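PDB 5IWZ: synaptonemal complex protein 2 from Mus musculus, which forms a major part of the axial and lateral elements of meiotic synaptonemal complexes and is required for SYCP3 insertion and normal chromosome synapsis. Local coordinates for residues E208-V213 and E217-I222; A160-S165 and E174-M179; K178-L183 and L226-T231; Y240-M245 and N250-I255. All blocks are in the same frame, centred on the assembly; numbering follows the deposited sequence.

Contact 1. Residues E208-V213 and E217-I222; sequences ERILDV and ELQVGI
Gln219 reaches from helix 216-229 across to the end of helix 197-212, where its amide takes hold of the Ile210 carbonyl. With CG turned anti to its own carbonyl carbon (chi1 -77°) and the chain extended beyond, CB steers CG against the CG1 methyl of Val213, 3.6 Å away. CD comes near Ile210 O, and NE2 donates to that oxygen at 3.1 Å with an N-H...O angle of 162°. The donor stands above the carbonyl plane, away from the lone-pair directions. NE2 is gripped a second time by Asn272 OD1, so two partners settle the rotation of the amide. The two helices form an antiparallel hairpin, as in armadillo-like folds, with segment axes 9.2 Å apart at an angle of 162°. With a leucine in place of Gln219 the amide is gone, and the Ile210 oxygen and Asn272 OD1 would probably be left without this donor. One turn further along the helix, Ile222 lies alongside Ile210, the two chains pointing opposite ways, with Ile222 CG2 3.5 Å from Ile210 CG1. The CD1 of Ile222 also meets Arg209 CG at 3.8 Å; Arg209 NE itself goes to Val162 O. Val213 CG2 lies over the centre of the Arg209 guanidinium and touches Leu218 CD1 at 3.7 Å.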
loop_
_atom_site.group_PDB
_atom_site.type_symbol
_atom_site.label_atom_id
_atom_site.label_comp_id
_atom_site.label_asym_id
_atom_site.label_seq_id
_atom_site.Cartn_x
_atom_site.Cartn_y
_atom_site.Cartn_z
ATOM N N GLU A 208 -0.805 -11.706 15.214
ATOM C CA GLU A 208 -2.235 -11.787 15.513
ATOM C C GLU A 208 -3.060 -11.237 14.366
ATOM O O GLU A 208 -4.114 -11.787 14.007
ATOM C CB GLU A 208 -2.564 -10.986 16.773
ATOM C CG GLU A 208 -2.448 -11.722 18.085
ATOM C CD GLU A 208 -3.018 -10.903 19.241
ATOM O OE1 GLU A 208 -4.056 -10.232 19.059
ATOM O OE2 GLU A 208 -2.435 -10.903 20.344
ATOM N N ARG A 209 -2.578 -10.142 13.778
ATOM C CA ARG A 209 -3.343 -9.410 12.782
ATOM C C ARG A 209 -3.497 -10.201 11.487
ATOM O O ARG A 209 -4.527 -10.085 10.820
ATOM C CB ARG A 209 -2.676 -8.057 12.534
ATOM C CG ARG A 209 -3.142 -7.325 11.303
ATOM C CD ARG A 209 -4.479 -6.745 11.506
ATOM N NE ARG A 209 -4.665 -5.636 10.583
ATOM C CZ ARG A 209 -5.832 -5.066 10.320
ATOM N NH1 ARG A 209 -6.944 -5.514 10.907
ATOM N NH2 ARG A 209 -5.856 -4.088 9.480
ATOM N N ILE A 210 -2.504 -11.014 11.121
ATOM C CA ILE A 210 -2.663 -11.890 9.961
ATOM C C ILE A 210 -3.982 -12.644 10.035
ATOM O O ILE A 210 -4.721 -12.745 9.047
ATOM C CB ILE A 210 -1.483 -12.868 9.880
ATOM C CG1 ILE A 210 -0.180 -12.141 9.564
ATOM C CG2 ILE A 210 -1.759 -13.951 8.849
ATOM C CD1 ILE A 210 1.043 -12.995 9.883
ATOM N N LEU A 211 -4.302 -13.160 11.221
ATOM C CA LEU A 211 -5.443 -14.044 11.399
ATOM C C LEU A 211 -6.767 -13.384 11.008
ATOM O O LEU A 211 -7.685 -14.077 10.553
ATOM C CB LEU A 211 -5.486 -14.524 12.856
ATOM C CG LEU A 211 -4.676 -15.761 13.282
ATOM C CD1 LEU A 211 -3.309 -15.845 12.618
ATOM C CD2 LEU A 211 -4.527 -15.802 14.790
ATOM N N ASP A 212 -6.911 -12.062 11.175
ATOM C CA ASP A 212 -8.221 -11.469 10.913
ATOM C C ASP A 212 -8.186 -10.214 10.052
ATOM O O ASP A 212 -9.208 -9.533 9.939
ATOM C CB ASP A 212 -8.969 -11.168 12.222
ATOM C CG ASP A 212 -8.237 -10.171 13.124
ATOM O OD1 ASP A 212 -7.166 -9.643 12.743
ATOM O OD2 ASP A 212 -8.764 -9.910 14.231
ATOM N N VAL A 213 -7.064 -9.908 9.406
ATOM C CA VAL A 213 -7.031 -8.705 8.590
ATOM C C VAL A 213 -7.970 -8.828 7.386
ATOM O O VAL A 213 -8.474 -7.814 6.878
ATOM C CB VAL A 213 -5.580 -8.406 8.179
ATOM C CG1 VAL A 213 -5.018 -9.554 7.334
ATOM C CG2 VAL A 213 -5.497 -7.093 7.443
ATOM N N GLU A 217 -3.449 -9.711 0.289
ATOM C CA GLU A 217 -2.255 -8.899 0.035
ATOM C C GLU A 217 -1.637 -8.388 1.338
ATOM O O GLU A 217 -0.411 -8.380 1.499
ATOM C CB GLU A 217 -2.596 -7.716 -0.880
ATOM C CG GLU A 217 -1.433 -6.701 -1.005
ATOM C CD GLU A 217 -1.688 -5.582 -2.031
ATOM O OE1 GLU A 217 -2.525 -5.751 -2.940
ATOM O OE2 GLU A 217 -1.022 -4.528 -1.941
ATOM N N LEU A 218 -2.468 -7.958 2.279
ATOM C CA LEU A 218 -1.941 -7.531 3.565
ATOM C C LEU A 218 -1.369 -8.711 4.344
ATOM O O LEU A 218 -0.353 -8.561 5.032
ATOM C CB LEU A 218 -3.030 -6.813 4.360
ATOM C CG LEU A 218 -3.368 -5.401 3.888
ATOM C CD1 LEU A 218 -4.579 -4.923 4.648
ATOM C CD2 LEU A 218 -2.173 -4.400 4.105
ATOM N N GLN A 219 -1.988 -9.897 4.234
ATOM C CA GLN A 219 -1.444 -11.075 4.909
ATOM C C GLN A 219 -0.023 -11.360 4.441
ATOM O O GLN A 219 0.873 -11.618 5.256
ATOM C CB GLN A 219 -2.330 -12.306 4.671
ATOM C CG GLN A 219 -3.617 -12.380 5.498
ATOM C CD GLN A 219 -4.371 -13.710 5.304
ATOM O OE1 GLN A 219 -4.573 -14.157 4.182
ATOM N NE2 GLN A 219 -4.765 -14.345 6.411
ATOM N N VAL A 220 0.204 -11.310 3.127
ATOM C CA VAL A 220 1.535 -11.593 2.594
ATOM C C VAL A 220 2.525 -10.528 3.040
ATOM O O VAL A 220 3.640 -10.839 3.468
ATOM C CB VAL A 220 1.508 -11.701 1.057
ATOM C CG1 VAL A 220 2.922 -12.008 0.529
ATOM C CG2 VAL A 220 0.508 -12.734 0.597
ATOM N N GLY A 221 2.142 -9.251 2.927
ATOM C CA GLY A 221 3.060 -8.182 3.297
ATOM C C GLY A 221 3.472 -8.231 4.756
ATOM O O GLY A 221 4.619 -7.923 5.100
ATOM N N ILE A 222 2.538 -8.591 5.638
ATOM C CA ILE A 222 2.864 -8.718 7.053
ATOM C C ILE A 222 3.797 -9.896 7.282
ATOM O O ILE A 222 4.804 -9.772 7.980
ATOM C CB ILE A 222 1.592 -8.868 7.901
ATOM C CG1 ILE A 222 0.797 -7.565 7.911
ATOM C CG2 ILE A 222 1.978 -9.347 9.317
ATOM C CD1 ILE A 222 -0.600 -7.724 8.489
#

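Contact 2. Residues A160-S165 and E174-M179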
loop_
_atom_site.group_PDB
_atom_site.type_symbol
_atom_site.label_atom_id
_atom_site.label_comp_id
_atom_site.label_asym_id
_atom_site.label_seq_id
_atom_site.Cartn_x
_atom_site.Cartn_y
_atom_site.Cartn_z
ATOM N N ALA A 160 2.311 0.043 13.420
ATOM C CA ALA A 160 1.131 0.467 14.166
ATOM C C ALA A 160 -0.041 0.726 13.224
ATOM O O ALA A 160 -1.176 0.316 13.507
ATOM C CB ALA A 160 1.453 1.712 15.002
ATOM N N LEU A 161 0.225 1.374 12.082
ATOM C CA LEU A 161 -0.818 1.658 11.098
ATOM C C LEU A 161 -1.410 0.379 10.525
ATOM O O LEU A 161 -2.624 0.295 10.285
ATOM C CB LEU A 161 -0.244 2.516 9.969
ATOM C CG LEU A 161 -1.183 3.127 8.926
ATOM C CD1 LEU A 161 -2.106 4.151 9.577
ATOM C CD2 LEU A 161 -0.399 3.782 7.791
ATOM N N VAL A 162 -0.559 -0.614 10.264
ATOM C CA VAL A 162 -1.011 -1.863 9.662
ATOM C C VAL A 162 -1.823 -2.677 10.664
ATOM O O VAL A 162 -2.771 -3.372 10.284
ATOM C CB VAL A 162 0.204 -2.638 9.112
ATOM C CG1 VAL A 162 -0.175 -4.052 8.742
ATOM C CG2 VAL A 162 0.761 -1.935 7.873
ATOM N N ILE A 163 -1.495 -2.575 11.952
ATOM C CA ILE A 163 -2.232 -3.288 12.988
ATOM C C ILE A 163 -3.586 -2.655 13.291
ATOM O O ILE A 163 -4.479 -3.338 13.813
ATOM C CB ILE A 163 -1.364 -3.342 14.259
ATOM C CG1 ILE A 163 -0.170 -4.276 14.061
ATOM C CG2 ILE A 163 -2.156 -3.763 15.476
ATOM C CD1 ILE A 163 0.894 -4.100 15.145
ATOM N N ASP A 164 -3.763 -1.366 12.997
ATOM C CA ASP A 164 -4.950 -0.627 13.426
ATOM C C ASP A 164 -6.095 -0.977 12.480
ATOM O O ASP A 164 -6.091 -0.578 11.310
ATOM C CB ASP A 164 -4.658 0.878 13.447
ATOM C CG ASP A 164 -5.818 1.731 14.013
ATOM O OD1 ASP A 164 -6.965 1.250 14.111
ATOM O OD2 ASP A 164 -5.575 2.917 14.349
ATOM N N SER A 165 -7.084 -1.722 12.986
ATOM C CA SER A 165 -8.172 -2.184 12.128
ATOM C C SER A 165 -9.062 -1.051 11.648
ATOM O O SER A 165 -9.849 -1.259 10.722
ATOM C CB SER A 165 -9.018 -3.237 12.853
ATOM O OG SER A 165 -9.776 -2.669 13.906
ATOM N N GLU A 174 -0.534 0.431 0.995
ATOM C CA GLU A 174 0.487 1.360 0.525
ATOM C C GLU A 174 1.631 1.484 1.533
ATOM O O GLU A 174 2.812 1.452 1.160
ATOM C CB GLU A 174 -0.170 2.721 0.255
ATOM C CG GLU A 174 0.794 3.883 0.082
ATOM C CD GLU A 174 1.688 3.705 -1.125
ATOM O OE1 GLU A 174 1.345 2.881 -2.012
ATOM O OE2 GLU A 174 2.747 4.376 -1.181
ATOM N N ALA A 175 1.299 1.616 2.819
ATOM C CA ALA A 175 2.338 1.774 3.836
ATOM C C ALA A 175 3.152 0.496 4.003
ATOM O O ALA A 175 4.387 0.539 4.096
ATOM C CB ALA A 175 1.712 2.170 5.168
ATOM N N LEU A 176 2.469 -0.650 4.060
ATOM C CA LEU A 176 3.154 -1.919 4.251
ATOM C C LEU A 176 4.132 -2.194 3.113
ATOM O O LEU A 176 5.234 -2.707 3.335
ATOM C CB LEU A 176 2.114 -3.034 4.381
ATOM C CG LEU A 176 2.581 -4.467 4.584
ATOM C CD1 LEU A 176 3.533 -4.478 5.748
ATOM C CD2 LEU A 176 1.373 -5.392 4.849
ATOM N N LYS A 177 3.768 -1.828 1.889
ATOM C CA LYS A 177 4.653 -2.107 0.764
ATOM C C LYS A 177 5.863 -1.178 0.768
ATOM O O LYS A 177 6.978 -1.601 0.429
ATOM C CB LYS A 177 3.862 -2.009 -0.538
ATOM C CG LYS A 177 4.599 -1.452 -1.716
ATOM C CD LYS A 177 3.685 -1.451 -2.951
ATOM C CE LYS A 177 2.383 -0.711 -2.665
ATOM N NZ LYS A 177 1.238 -1.154 -3.517
ATOM N N LYS A 178 5.671 0.083 1.158
ATOM C CA LYS A 178 6.814 0.971 1.336
ATOM C C LYS A 178 7.728 0.461 2.441
ATOM O O LYS A 178 8.954 0.582 2.345
ATOM C CB LYS A 178 6.336 2.391 1.635
ATOM C CG LYS A 178 5.678 3.097 0.463
ATOM C CD LYS A 178 6.722 3.539 -0.544
ATOM C CE LYS A 178 6.148 4.491 -1.581
ATOM N NZ LYS A 178 5.136 3.830 -2.463
ATOM N N MET A 179 7.156 -0.117 3.504
ATOM C CA MET A 179 8.001 -0.639 4.575
ATOM C C MET A 179 8.845 -1.820 4.104
ATOM O O MET A 179 10.039 -1.908 4.432
ATOM C CB MET A 179 7.162 -1.045 5.786
ATOM C CG MET A 179 8.006 -1.785 6.836
ATOM S SD MET A 179 7.216 -2.041 8.431
ATOM C CE MET A 179 6.103 -3.389 8.061
#
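No flat group enters the interface itself, where Leu161 and Val162 meet Ala175 and Leu176 through methyl and methylene groups alone. The Glu174 carboxylate lies away from this apolar patch, on its own helix, and its OE2 is met by Lys178 NZ on the syn side, 20° out of the carboxylate plane, in a salt bridge of 2.8 Å. Across the contact, the CD2 branch of Leu161 reaches the Ala175 methyl, CB, at 3.7 Å. Beside it, Val162 comes in with CG2, which lies anti to its carbonyl carbon and stops 3.9 Å from Leu176 CB; these two side chains are roughly perpendicular. The nearest backbones are those of Val162 and Leu176, whose CA atoms are 6.8 Å apart. Helices 144-163 and 169-185 are consecutive in the chain and fall within the armadillo-repeat-like domain of this N-terminal piece of the much longer protein. Val162 and Leu176 both continue onto Ile222 of helix 216-229, while the carbonyl oxygens of Leu161 and Val162 near the helix end accept bonds from Gln172 and Arg209. With apolar atoms alone meeting between the segments, the pairing rests on shape and dispersion, while the charged pair is kept on one helix.

Contact 3. Residues K178-L183 and L226-T231; sequences KMNLML and LCRMTT
Apolar packing centres on Leu183, whose forked end receives the Met229 side chain: CD1 lies 3.8 Å from Met229 CG and CD2 4.0 Å from the same carbon, so both branches press on one methylene. The CB of Leu183 meets the aliphatic part of Arg228, with CD 3.9 Å away. Leu226 and Met229 also lie against Met203 of helix 197-212. The two oxygens of Asn180 make van der Waals contacts with Arg228, without hydrogen bonds. Asn180 OD1 rests 3.6 Å from Arg228 CD, with the amide and guanidinium planes turned 44° apart, and the backbone oxygen of Asn180 sits over one face of the guanidinium, 3.7 Å above its plane and offset toward the rim. The bend in the arginine chain at its third torsion (chi3 101°) turns the guanidinium toward this Asn180 carbonyl, near the end of helix 169-185. Charge and hydrogen bonding account for the polar ends. The Arg228 guanidinium forms salt bridges with Asp184 and with Glu224, one acid from each helix, which probably hold it between the two. Asn180 ND2 gives its bond to Gly221 O, further back on helix 216-229. Helices 169-185 and 216-229 run side by side in roughly the same direction, although helix 197-212 separates them in sequence, an arrangement typical of the superhelical stacking in armadillo-like alpha solenoids.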
loop_
_atom_site.group_PDB
_atom_site.type_symbol
_atom_site.label_atom_id
_atom_site.label_comp_id
_atom_site.label_asym_id
_atom_site.label_seq_id
_atom_site.Cartn_x
_atom_site.Cartn_y
_atom_site.Cartn_z
ATOM N N LYS A 178 5.671 0.083 1.158
ATOM C CA LYS A 178 6.814 0.971 1.336
ATOM C C LYS A 178 7.728 0.461 2.441
ATOM O O LYS A 178 8.954 0.582 2.345
ATOM C CB LYS A 178 6.336 2.391 1.635
ATOM C CG LYS A 178 5.678 3.097 0.463
ATOM C CD LYS A 178 6.722 3.539 -0.544
ATOM C CE LYS A 178 6.148 4.491 -1.581
ATOM N NZ LYS A 178 5.136 3.830 -2.463
ATOM N N MET A 179 7.156 -0.117 3.504
ATOM C CA MET A 179 8.001 -0.639 4.575
ATOM C C MET A 179 8.845 -1.820 4.104
ATOM O O MET A 179 10.039 -1.908 4.432
ATOM C CB MET A 179 7.162 -1.045 5.786
ATOM C CG MET A 179 8.006 -1.785 6.836
ATOM S SD MET A 179 7.216 -2.041 8.431
ATOM C CE MET A 179 6.103 -3.389 8.061
ATOM N N ASN A 180 8.244 -2.738 3.335
ATOM C CA ASN A 180 8.991 -3.883 2.824
ATOM C C ASN A 180 10.070 -3.452 1.837
ATOM O O ASN A 180 11.140 -4.063 1.783
ATOM C CB ASN A 180 8.017 -4.913 2.216
ATOM C CG ASN A 180 7.380 -5.777 3.297
ATOM O OD1 ASN A 180 8.047 -6.127 4.256
ATOM N ND2 ASN A 180 6.089 -6.075 3.178
ATOM N N LEU A 181 9.820 -2.395 1.075
ATOM C CA LEU A 181 10.861 -1.816 0.234
ATOM C C LEU A 181 12.010 -1.261 1.069
ATOM O O LEU A 181 13.182 -1.457 0.730
ATOM C CB LEU A 181 10.238 -0.727 -0.646
ATOM C CG LEU A 181 11.117 0.084 -1.587
ATOM C CD1 LEU A 181 11.493 -0.763 -2.789
ATOM C CD2 LEU A 181 10.368 1.331 -2.029
ATOM N N MET A 182 11.701 -0.583 2.175
ATOM C CA MET A 182 12.760 -0.039 3.021
ATOM C C MET A 182 13.577 -1.154 3.663
ATOM O O MET A 182 14.810 -1.070 3.749
ATOM C CB MET A 182 12.159 0.863 4.096
ATOM C CG MET A 182 11.433 2.067 3.525
ATOM S SD MET A 182 10.942 3.330 4.715
ATOM C CE MET A 182 10.111 2.417 5.991
ATOM N N LEU A 183 12.906 -2.203 4.132
ATOM C CA LEU A 183 13.639 -3.321 4.699
ATOM C C LEU A 183 14.467 -4.026 3.635
ATOM O O LEU A 183 15.522 -4.579 3.950
ATOM C CB LEU A 183 12.664 -4.278 5.370
ATOM C CG LEU A 183 11.799 -3.693 6.487
ATOM C CD1 LEU A 183 10.702 -4.676 6.858
ATOM C CD2 LEU A 183 12.661 -3.377 7.702
ATOM N N LEU A 226 7.536 -9.580 8.681
ATOM C CA LEU A 226 8.020 -10.341 9.829
ATOM C C LEU A 226 9.234 -11.177 9.458
ATOM O O LEU A 226 10.168 -11.308 10.258
ATOM C CB LEU A 226 6.911 -11.226 10.406
ATOM C CG LEU A 226 5.731 -10.497 11.078
ATOM C CD1 LEU A 226 4.602 -11.459 11.429
ATOM C CD2 LEU A 226 6.151 -9.669 12.308
ATOM N N CYS A 227 9.258 -11.728 8.243
ATOM C CA CYS A 227 10.392 -12.561 7.845
ATOM C C CYS A 227 11.612 -11.730 7.452
ATOM O O CYS A 227 12.748 -12.198 7.608
ATOM C CB CYS A 227 9.983 -13.508 6.709
ATOM S SG CYS A 227 8.773 -14.790 7.219
ATOM N N ARG A 228 11.411 -10.511 6.956
ATOM C CA ARG A 228 12.545 -9.631 6.690
ATOM C C ARG A 228 13.191 -9.144 7.983
ATOM O O ARG A 228 14.405 -8.917 8.017
ATOM C CB ARG A 228 12.114 -8.424 5.853
ATOM C CG ARG A 228 11.540 -8.747 4.484
ATOM C CD ARG A 228 11.357 -7.480 3.630
ATOM N NE ARG A 228 12.467 -7.411 2.697
ATOM C CZ ARG A 228 12.397 -7.758 1.425
ATOM N NH1 ARG A 228 11.241 -8.146 0.900
ATOM N NH2 ARG A 228 13.486 -7.691 0.676
ATOM N N MET A 229 12.410 -8.980 9.049
ATOM C CA MET A 229 12.924 -8.462 10.315
ATOM C C MET A 229 13.367 -9.547 11.293
ATOM O O MET A 229 13.865 -9.205 12.372
ATOM C CB MET A 229 11.873 -7.569 10.997
ATOM C CG MET A 229 11.489 -6.336 10.178
ATOM S SD MET A 229 10.546 -5.107 11.111
ATOM C CE MET A 229 9.038 -6.027 11.443
ATOM N N THR A 230 13.202 -10.833 10.964
ATOM C CA THR A 230 13.605 -11.904 11.871
ATOM C C THR A 230 14.236 -13.059 11.103
ATOM O O THR A 230 13.784 -13.427 10.012
ATOM C CB THR A 230 12.423 -12.445 12.704
ATOM O OG1 THR A 230 11.330 -12.811 11.851
ATOM C CG2 THR A 230 11.956 -11.423 13.711
ATOM N N THR A 231 15.269 -13.646 11.700
ATOM C CA THR A 231 15.980 -14.735 11.055
ATOM C C THR A 231 15.114 -15.987 11.038
ATOM O O THR A 231 14.234 -16.176 11.887
ATOM C CB THR A 231 17.293 -15.029 11.783
ATOM O OG1 THR A 231 17.026 -15.877 12.903
ATOM C CG2 THR A 231 17.917 -13.736 12.292
#

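Contact 4. Residues Y240-M245 and N250-I255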
loop_
_atom_site.group_PDB
_atom_site.type_symbol
_atom_site.label_atom_id
_atom_site.label_comp_id
_atom_site.label_asym_id
_atom_site.label_seq_id
_atom_site.Cartn_x
_atom_site.Cartn_y
_atom_site.Cartn_z
ATOM N N TYR A 240 5.932 -19.659 18.094
ATOM C CA TYR A 240 5.110 -20.116 19.203
ATOM C C TYR A 240 4.709 -18.994 20.154
ATOM O O TYR A 240 3.776 -19.180 20.940
ATOM C CB TYR A 240 5.843 -21.243 19.943
ATOM C CG TYR A 240 6.025 -22.440 19.025
ATOM C CD1 TYR A 240 4.944 -23.249 18.697
ATOM C CD2 TYR A 240 7.257 -22.727 18.451
ATOM C CE1 TYR A 240 5.085 -24.326 17.832
ATOM C CE2 TYR A 240 7.418 -23.804 17.593
ATOM C CZ TYR A 240 6.325 -24.603 17.286
ATOM O OH TYR A 240 6.476 -25.672 16.428
ATOM N N GLU A 241 5.376 -17.843 20.100
ATOM C CA GLU A 241 4.908 -16.667 20.827
ATOM C C GLU A 241 3.861 -15.897 20.032
ATOM O O GLU A 241 2.905 -15.369 20.608
ATOM C CB GLU A 241 6.081 -15.739 21.146
ATOM C CG GLU A 241 7.265 -16.450 21.757
ATOM C CD GLU A 241 8.070 -15.541 22.656
ATOM O OE1 GLU A 241 7.651 -15.335 23.813
ATOM O OE2 GLU A 241 9.111 -15.024 22.203
ATOM N N TRP A 242 4.023 -15.848 18.710
ATOM C CA TRP A 242 3.158 -15.046 17.852
ATOM C C TRP A 242 1.810 -15.710 17.558
ATOM O O TRP A 242 0.831 -15.004 17.291
ATOM C CB TRP A 242 3.885 -14.745 16.542
ATOM C CG TRP A 242 5.028 -13.792 16.705
ATOM C CD1 TRP A 242 5.275 -12.979 17.780
ATOM C CD2 TRP A 242 6.079 -13.538 15.760
ATOM N NE1 TRP A 242 6.422 -12.240 17.562
ATOM C CE2 TRP A 242 6.932 -12.566 16.332
ATOM C CE3 TRP A 242 6.393 -14.047 14.497
ATOM C CZ2 TRP A 242 8.067 -12.094 15.679
ATOM C CZ3 TRP A 242 7.522 -13.563 13.846
ATOM C CH2 TRP A 242 8.339 -12.597 14.437
ATOM N N PHE A 243 1.720 -17.041 17.603
ATOM C CA PHE A 243 0.501 -17.730 17.186
ATOM C C PHE A 243 0.071 -18.723 18.258
ATOM O O PHE A 243 0.737 -19.741 18.476
ATOM C CB PHE A 243 0.704 -18.413 15.834
ATOM C CG PHE A 243 1.166 -17.478 14.740
ATOM C CD1 PHE A 243 0.292 -16.557 14.178
ATOM C CD2 PHE A 243 2.469 -17.527 14.266
ATOM C CE1 PHE A 243 0.713 -15.700 13.162
ATOM C CE2 PHE A 243 2.891 -16.680 13.253
ATOM C CZ PHE A 243 2.009 -15.758 12.700
ATOM N N SER A 244 -1.059 -18.427 18.912
ATOM C CA SER A 244 -1.560 -19.274 19.992
ATOM C C SER A 244 -1.854 -20.692 19.509
ATOM O O SER A 244 -1.653 -21.660 20.254
ATOM C CB SER A 244 -2.821 -18.657 20.603
ATOM O OG SER A 244 -2.575 -17.365 21.132
ATOM N N MET A 245 -2.338 -20.838 18.275
ATOM C CA MET A 245 -2.744 -22.147 17.772
ATOM C C MET A 245 -1.513 -22.928 17.316
ATOM O O MET A 245 -0.750 -22.449 16.471
ATOM C CB MET A 245 -3.747 -22.003 16.626
ATOM C CG MET A 245 -3.939 -23.309 15.837
ATOM S SD MET A 245 -5.284 -23.408 14.611
ATOM C CE MET A 245 -6.647 -22.655 15.486
ATOM N N ASN A 250 3.230 -24.054 13.956
ATOM C CA ASN A 250 4.005 -25.058 13.221
ATOM C C ASN A 250 4.174 -24.673 11.749
ATOM O O ASN A 250 5.278 -24.746 11.197
ATOM C CB ASN A 250 3.331 -26.442 13.307
ATOM C CG ASN A 250 3.338 -27.035 14.707
ATOM O OD1 ASN A 250 4.022 -26.545 15.610
ATOM N ND2 ASN A 250 2.573 -28.117 14.890
ATOM N N ALA A 251 3.079 -24.306 11.080
ATOM C CA ALA A 251 3.185 -23.921 9.672
ATOM C C ALA A 251 4.094 -22.705 9.487
ATOM O O ALA A 251 4.890 -22.655 8.539
ATOM C CB ALA A 251 1.800 -23.640 9.087
ATOM N N PHE A 252 3.990 -21.719 10.383
ATOM C CA PHE A 252 4.788 -20.503 10.247
ATOM C C PHE A 252 6.278 -20.815 10.263
ATOM O O PHE A 252 7.038 -20.317 9.420
ATOM C CB PHE A 252 4.440 -19.518 11.361
ATOM C CG PHE A 252 5.100 -18.177 11.207
ATOM C CD1 PHE A 252 4.639 -17.267 10.255
ATOM C CD2 PHE A 252 6.174 -17.816 12.016
ATOM C CE1 PHE A 252 5.243 -16.025 10.113
ATOM C CE2 PHE A 252 6.781 -16.578 11.878
ATOM C CZ PHE A 252 6.316 -15.681 10.923
ATOM N N LYS A 253 6.706 -21.653 11.217
ATOM C CA LYS A 253 8.105 -22.046 11.368
ATOM C C LYS A 253 8.677 -22.737 10.128
ATOM O O LYS A 253 9.904 -22.854 10.017
ATOM C CB LYS A 253 8.250 -22.982 12.578
ATOM C CG LYS A 253 8.108 -24.462 12.197
ATOM C CD LYS A 253 7.662 -25.349 13.345
ATOM C CE LYS A 253 7.465 -26.784 12.879
ATOM N NZ LYS A 253 8.702 -27.354 12.288
ATOM N N GLU A 254 7.834 -23.227 9.214
ATOM C CA GLU A 254 8.326 -23.911 8.020
ATOM C C GLU A 254 8.594 -22.977 6.845
ATOM O O GLU A 254 9.141 -23.426 5.832
ATOM C CB GLU A 254 7.335 -25.003 7.574
ATOM C CG GLU A 254 7.119 -26.092 8.600
ATOM C CD GLU A 254 8.360 -26.925 8.815
ATOM O OE1 GLU A 254 8.503 -27.511 9.899
ATOM O OE2 GLU A 254 9.215 -27.018 7.911
ATOM N N ILE A 255 8.245 -21.697 6.949
ATOM C CA ILE A 255 8.505 -20.776 5.846
ATOM C C ILE A 255 10.012 -20.592 5.699
ATOM O O ILE A 255 10.693 -20.140 6.631
ATOM C CB ILE A 255 7.796 -19.433 6.063
ATOM C CG1 ILE A 255 6.283 -19.630 6.205
ATOM C CG2 ILE A 255 8.118 -18.475 4.928
ATOM C CD1 ILE A 255 5.557 -18.330 6.535
#
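The end of helix 232-242 and the short helix 246-253 face each other with CA atoms 7.8 Å apart for Tyr240 and Asn250 and 8.6 Å apart for Phe243 and Phe252, so side chains make the contact. At one end the Tyr240 hydroxyl OH donates to Asn250 OD1 at 2.7 Å; the oxygen lies at the edge of the phenol ring, in its plane, and the donor is tilted somewhat from the carbonyl plane. The aliphatic chain of Lys253 passes beside the same hydroxyl, with CD 3.3 Å from Tyr240 OH. Further in, Trp242, Phe243 and Phe252 make an aromatic cluster. Phe252 has CG anti to its backbone N (chi1 -173°), which swings the ring toward both partners. Phe243 brings CE2 over one face of the Phe252 ring, 3.4 Å from CG, with the two planes at 57°. Trp242 meets the far rim of that ring, its CE3 lying 3.7 Å from Phe252 CE2 with the planes at 70°; Phe252 approaches the indole at its edge. Cutting Phe252 back to an alanine removes the ring under Phe243 CE2 and beside the Trp242 edge, and is likely to open a gap in the cluster and let both rings shift. Further helices pack on the cluster: Phe267 of helix 260-274 meets Phe252 edge-to-face, while Trp242 lies against Met203 and Phe243 against Ile210 and Leu211, all of helix 197-212.

In the fold
From the N terminus, contact 2 comes first, closing the short connection between helices 144-163 and 169-185 inside the armadillo-like region. Contact 3 opens where it ends, sharing Lys178 and Met179, and closes only at 226-231, a much longer loop that spans helix 197-212. Contact 1 is nested within that loop and closes the turn between helices 197-212 and 216-229. Contact 4 follows in series, joining helices 232-242 and 246-253; apart from the shared stretch the loops are nested or in series. Touches link the sites: Arg209 to Val162 joins contacts 1 and 2, Asn180 to Gly221 contacts 1 and 3, while Phe243 brings contact 4 onto contact 1 and Trp242 onto contact 3.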